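Esterase (Staphylococcus aureus subsp. aureus USA300_TCH1516, PDB 3D7R) is a putative esterase of the alpha/beta hydrolase fold, but its hydrolytic activity is unproven. Local coordinates at residues I95-N107 with E160-G174. Sequence-based numbering, arbitrary orientation.
Sequences IDKKILYIHGGFN and EVGHQNVVVMGDGSG. With DMS (dimethyl sulfoxide), chain L.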
loop_
_atom_site.group_PDB
_atom_site.type_symbol
_atom_site.label_atom_id
_atom_site.label_comp_id
_atom_site.label_asym_id
_atom_site.label_seq_id
_atom_site.Cartn_x
_atom_site.Cartn_y
_atom_site.Cartn_z
ATOM N N ILE A 95 6.507 -14.756 15.527
ATOM C CA ILE A 95 5.114 -14.593 15.100
ATOM C C ILE A 95 4.216 -13.855 16.112
ATOM O O ILE A 95 3.031 -13.635 15.830
ATOM C CB ILE A 95 4.469 -15.959 14.763
ATOM C CG1 ILE A 95 4.380 -16.825 16.028
ATOM C CG2 ILE A 95 5.253 -16.640 13.629
ATOM C CD1 ILE A 95 3.390 -17.991 15.938
ATOM N N ASP A 96 4.778 -13.445 17.254
ATOM C CA ASP A 96 4.001 -12.747 18.274
ATOM C C ASP A 96 3.517 -11.370 17.845
ATOM O O ASP A 96 2.625 -10.800 18.472
ATOM C CB ASP A 96 4.721 -12.702 19.645
ATOM C CG ASP A 96 6.143 -12.143 19.576
ATOM O OD1 ASP A 96 6.714 -11.977 18.470
ATOM O OD2 ASP A 96 6.721 -11.893 20.662
ATOM N N LYS A 97 4.119 -10.835 16.782
ATOM C CA LYS A 97 3.739 -9.525 16.252
ATOM C C LYS A 97 3.490 -9.636 14.748
ATOM O O LYS A 97 4.192 -10.375 14.056
ATOM C CB LYS A 97 4.816 -8.473 16.564
ATOM C CG LYS A 97 5.056 -8.253 18.072
ATOM C CD LYS A 97 6.163 -7.253 18.369
ATOM C CE LYS A 97 7.564 -7.707 17.860
ATOM N NZ LYS A 97 8.193 -8.863 18.593
ATOM N N LYS A 98 2.488 -8.918 14.250
ATOM C CA LYS A 98 2.096 -9.016 12.839
ATOM C C LYS A 98 2.176 -7.681 12.107
ATOM O O LYS A 98 1.870 -6.630 12.686
ATOM C CB LYS A 98 0.649 -9.517 12.709
ATOM C CG LYS A 98 0.207 -10.620 13.684
ATOM C CD LYS A 98 0.738 -11.976 13.280
ATOM C CE LYS A 98 0.150 -13.098 14.154
ATOM N NZ LYS A 98 1.028 -14.295 14.064
ATOM N N ILE A 99 2.547 -7.742 10.824
ATOM C CA ILE A 99 2.331 -6.621 9.895
ATOM C C ILE A 99 1.278 -7.069 8.875
ATOM O O ILE A 99 1.491 -8.034 8.130
ATOM C CB ILE A 99 3.610 -6.198 9.142
ATOM C CG1 ILE A 99 4.633 -5.597 10.107
ATOM C CG2 ILE A 99 3.270 -5.176 8.020
ATOM C CD1 ILE A 99 6.086 -5.556 9.554
ATOM N N LEU A 100 0.129 -6.403 8.882
ATOM C CA LEU A 100 -0.868 -6.606 7.835
ATOM C C LEU A 100 -0.425 -5.776 6.646
ATOM O O LEU A 100 -0.498 -4.543 6.685
ATOM C CB LEU A 100 -2.267 -6.158 8.314
ATOM C CG LEU A 100 -3.428 -6.303 7.320
ATOM C CD1 LEU A 100 -3.466 -7.717 6.683
ATOM C CD2 LEU A 100 -4.766 -5.975 7.989
ATOM N N TYR A 101 0.027 -6.437 5.585
ATOM C CA TYR A 101 0.579 -5.709 4.440
ATOM C C TYR A 101 -0.408 -5.610 3.284
ATOM O O TYR A 101 -0.811 -6.643 2.736
ATOM C CB TYR A 101 1.918 -6.319 3.952
ATOM C CG TYR A 101 2.640 -5.356 3.025
ATOM C CD1 TYR A 101 3.658 -4.521 3.502
ATOM C CD2 TYR A 101 2.263 -5.238 1.692
ATOM C CE1 TYR A 101 4.285 -3.612 2.661
ATOM C CE2 TYR A 101 2.881 -4.340 0.851
ATOM C CZ TYR A 101 3.882 -3.526 1.343
ATOM O OH TYR A 101 4.477 -2.630 0.501
ATOM N N ILE A 102 -0.754 -4.376 2.893
ATOM C CA ILE A 102 -1.707 -4.121 1.797
ATOM C C ILE A 102 -0.926 -3.670 0.549
ATOM O O ILE A 102 -0.438 -2.538 0.485
ATOM C CB ILE A 102 -2.776 -3.053 2.193
ATOM C CG1 ILE A 102 -3.406 -3.342 3.587
ATOM C CG2 ILE A 102 -3.842 -2.933 1.099
ATOM C CD1 ILE A 102 -4.034 -4.761 3.768
ATOM N N HIS A 103 -0.802 -4.564 -0.432
ATOM C CA HIS A 103 0.106 -4.355 -1.541
ATOM C C HIS A 103 -0.422 -3.332 -2.561
ATOM O O HIS A 103 -1.638 -3.188 -2.740
ATOM C CB HIS A 103 0.423 -5.687 -2.218
ATOM C CG HIS A 103 -0.716 -6.241 -3.019
ATOM N ND1 HIS A 103 -0.972 -5.847 -4.314
ATOM C CD2 HIS A 103 -1.650 -7.174 -2.720
ATOM C CE1 HIS A 103 -2.012 -6.515 -4.782
ATOM N NE2 HIS A 103 -2.440 -7.330 -3.835
ATOM N N GLY A 104 0.489 -2.608 -3.211
ATOM C CA GLY A 104 0.093 -1.666 -4.279
ATOM C C GLY A 104 -0.318 -2.348 -5.585
ATOM O O GLY A 104 -0.208 -3.576 -5.736
ATOM N N GLY A 105 -0.820 -1.560 -6.529
ATOM C CA GLY A 105 -1.210 -2.119 -7.836
ATOM C C GLY A 105 -2.525 -1.546 -8.318
ATOM O O GLY A 105 -3.166 -2.110 -9.210
ATOM N N PHE A 106 -2.928 -0.440 -7.699
ATOM C CA PHE A 106 -4.106 0.351 -8.101
ATOM C C PHE A 106 -5.446 -0.372 -7.973
ATOM O O PHE A 106 -6.428 0.047 -8.576
ATOM C CB PHE A 106 -3.910 0.958 -9.506
ATOM C CG PHE A 106 -2.514 1.481 -9.735
ATOM C CD1 PHE A 106 -2.120 2.713 -9.213
ATOM C CD2 PHE A 106 -1.582 0.712 -10.430
ATOM C CE1 PHE A 106 -0.807 3.175 -9.396
ATOM C CE2 PHE A 106 -0.261 1.166 -10.626
ATOM C CZ PHE A 106 0.124 2.403 -10.112
ATOM N N ASN A 107 -5.477 -1.432 -7.159
ATOM C CA ASN A 107 -6.662 -2.290 -6.952
ATOM C C ASN A 107 -7.041 -3.059 -8.212
ATOM O O ASN A 107 -8.187 -3.513 -8.345
ATOM C CB ASN A 107 -7.874 -1.510 -6.397
ATOM C CG ASN A 107 -7.535 -0.747 -5.109
ATOM O OD1 ASN A 107 -7.080 -1.339 -4.138
ATOM N ND2 ASN A 107 -7.730 0.571 -5.119
ATOM N N GLU A 160 -5.741 -13.225 17.142
ATOM C CA GLU A 160 -4.553 -14.025 17.434
ATOM C C GLU A 160 -3.625 -13.388 18.477
ATOM O O GLU A 160 -3.186 -14.052 19.419
ATOM C CB GLU A 160 -3.778 -14.343 16.146
ATOM C CG GLU A 160 -4.493 -15.315 15.229
ATOM C CD GLU A 160 -3.794 -15.482 13.903
ATOM O OE1 GLU A 160 -2.570 -15.226 13.819
ATOM O OE2 GLU A 160 -4.473 -15.869 12.938
ATOM N N VAL A 161 -3.331 -12.105 18.337
ATOM C CA VAL A 161 -2.253 -11.529 19.145
ATOM C C VAL A 161 -2.614 -10.228 19.842
ATOM O O VAL A 161 -1.782 -9.669 20.565
ATOM C CB VAL A 161 -0.965 -11.332 18.311
ATOM C CG1 VAL A 161 -0.414 -12.706 17.817
ATOM C CG2 VAL A 161 -1.201 -10.361 17.136
ATOM N N GLY A 162 -3.843 -9.755 19.627
ATOM C CA GLY A 162 -4.296 -8.463 20.165
ATOM C C GLY A 162 -3.920 -7.324 19.233
ATOM O O GLY A 162 -2.903 -7.400 18.552
ATOM N N HIS A 163 -4.725 -6.259 19.225
ATOM C CA HIS A 163 -4.534 -5.115 18.314
ATOM C C HIS A 163 -3.207 -4.378 18.533
ATOM O O HIS A 163 -2.632 -3.837 17.596
ATOM C CB HIS A 163 -5.711 -4.139 18.423
ATOM C CG HIS A 163 -5.669 -3.260 19.635
ATOM N ND1 HIS A 163 -5.898 -3.732 20.914
ATOM C CD2 HIS A 163 -5.445 -1.934 19.762
ATOM C CE1 HIS A 163 -5.791 -2.739 21.775
ATOM N NE2 HIS A 163 -5.522 -1.635 21.102
ATOM N N GLN A 164 -2.729 -4.369 19.774
ATOM C CA GLN A 164 -1.479 -3.711 20.126
ATOM C C GLN A 164 -0.258 -4.404 19.469
ATOM O O GLN A 164 0.827 -3.833 19.402
ATOM C CB GLN A 164 -1.335 -3.635 21.659
ATOM C CG GLN A 164 -1.024 -4.988 22.351
ATOM C CD GLN A 164 -2.264 -5.881 22.662
ATOM O OE1 GLN A 164 -3.414 -5.581 22.299
ATOM N NE2 GLN A 164 -2.008 -6.988 23.359
ATOM N N ASN A 165 -0.462 -5.612 18.955
ATOM C CA ASN A 165 0.620 -6.402 18.356
ATOM C C ASN A 165 0.454 -6.506 16.832
ATOM O O ASN A 165 1.089 -7.326 16.164
ATOM C CB ASN A 165 0.678 -7.784 19.022
ATOM C CG ASN A 165 1.209 -7.719 20.435
ATOM O OD1 ASN A 165 2.204 -7.059 20.683
ATOM N ND2 ASN A 165 0.543 -8.406 21.372
ATOM N N VAL A 166 -0.412 -5.653 16.292
ATOM C CA VAL A 166 -0.633 -5.605 14.856
ATOM C C VAL A 166 -0.248 -4.220 14.345
ATOM O O VAL A 166 -0.629 -3.191 14.932
ATOM C CB VAL A 166 -2.109 -5.926 14.491
ATOM C CG1 VAL A 166 -2.323 -5.844 12.974
ATOM C CG2 VAL A 166 -2.489 -7.329 15.000
ATOM N N VAL A 167 0.519 -4.206 13.265
ATOM C CA VAL A 167 0.874 -2.973 12.577
ATOM C C VAL A 167 0.251 -3.100 11.188
ATOM O O VAL A 167 0.210 -4.201 10.625
ATOM C CB VAL A 167 2.419 -2.813 12.512
ATOM C CG1 VAL A 167 2.858 -1.766 11.486
ATOM C CG2 VAL A 167 3.025 -2.505 13.936
ATOM N N VAL A 168 -0.252 -1.992 10.643
ATOM C CA VAL A 168 -0.798 -1.997 9.276
ATOM C C VAL A 168 0.190 -1.247 8.374
ATOM O O VAL A 168 0.735 -0.227 8.777
ATOM C CB VAL A 168 -2.237 -1.393 9.195
ATOM C CG1 VAL A 168 -2.742 -1.349 7.735
ATOM C CG2 VAL A 168 -3.228 -2.210 10.070
HETATM N N MSE A 169 0.452 -1.790 7.185
HETATM C CA MSE A 169 1.403 -1.209 6.250
HETATM C C MSE A 169 0.880 -1.399 4.825
HETATM O O MSE A 169 0.207 -2.380 4.540
HETATM C CB MSE A 169 2.740 -1.939 6.392
HETATM C CG MSE A 169 3.861 -1.399 5.528
HETATM SE SE MSE A 169 5.558 -2.309 5.926
HETATM C CE MSE A 169 5.645 -2.007 7.847
ATOM N N GLY A 170 1.184 -0.463 3.935
ATOM C CA GLY A 170 0.809 -0.612 2.525
ATOM C C GLY A 170 1.595 0.347 1.658
ATOM O O GLY A 170 2.082 1.367 2.156
ATOM N N ASP A 171 1.672 0.046 0.365
ATOM C CA ASP A 171 2.441 0.865 -0.564
ATOM C C ASP A 171 1.560 1.257 -1.737
ATOM O O ASP A 171 0.700 0.475 -2.141
ATOM C CB ASP A 171 3.695 0.115 -1.069
ATOM C CG ASP A 171 3.353 -1.049 -2.022
ATOM O OD1 ASP A 171 2.865 -2.088 -1.545
ATOM O OD2 ASP A 171 3.593 -0.923 -3.252
ATOM N N GLY A 172 1.779 2.454 -2.284
ATOM C CA GLY A 172 1.009 2.916 -3.446
ATOM C C GLY A 172 -0.473 3.065 -3.133
ATOM O O GLY A 172 -0.864 3.610 -2.083
ATOM N N SER A 173 -1.306 2.556 -4.024
ATOM C CA SER A 173 -2.732 2.469 -3.758
ATOM C C SER A 173 -2.984 1.666 -2.485
ATOM O O SER A 173 -3.975 1.886 -1.807
ATOM C CB SER A 173 -3.444 1.814 -4.937
ATOM O OG SER A 173 -3.038 0.461 -5.080
ATOM N N GLY A 174 -2.072 0.754 -2.156
ATOM C CA GLY A 174 -2.144 -0.042 -0.919
ATOM C C GLY A 174 -1.943 0.810 0.333
ATOM O O GLY A 174 -2.514 0.524 1.408
HETATM S S DMS L . 7.877 -15.936 19.167
HETATM O O DMS L . 6.437 -15.301 18.330
HETATM C C1 DMS L . 7.825 -15.488 20.927
HETATM C C2 DMS L . 7.692 -17.732 19.329
HETATM O O HOH W 1 -0.438 -16.260 15.234
HETATM O O HOH W 2 -0.382 1.278 -6.574
HETATM O O HOH W 3 -6.743 2.504 -2.999
HETATM O O HOH W 4 -4.522 -1.038 -3.569
#
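Lys98 and Val166 begin a parallel pairing of strands 98-102 and 166-171, neighbours in the central sheet. Backbone hydrogen bonds such as Leu100 N to Val167 O, 2.8 Å, hold the register. Selenomethionine Met169 shares a sheet face with Ile99 and Tyr101. Its CB lies 3.7 Å from Ile99 CG2. With CG anti to the backbone N (chi1 -177°), the chain runs out beside the tyrosine, where CG is 3.6 Å from Tyr101 CE1. The selenium then sits at the ring edge, a Met-aromatic contact. A bend at chi3 (-54°) turns CE back to Ile99 CD1, 4.0 Å away. Met169 O lies over one ring face.

The tyrosine hydroxyl donates to Asp171 OD1 at 2.7 Å. Gly104 N donates to the same OD1 at 2.9 Å. The two donors come from opposite faces of the carboxylate plane. Asp171 OD2 is hydrogen-bonded to His115 NE2, and Asp298 OD1, a like charge, lies close to it. Beyond the strands, Ser173 OG comes 2.8 Å from Phe106 N, and water 4 links OG to Asn107 OD1.

His103-Gly104-Gly105 resembles the HGG oxyanion-hole motif of hormone-sensitive-lipase relatives. Residues 170-174 form a strand-turn-helix like their nucleophile elbow, but Gly172 occupies the usual serine position. The buried carboxylate of Asp171 thus ties the HGG loop to this turn, while the apparent lack of the usual nucleophile leaves esterase activity uncertain.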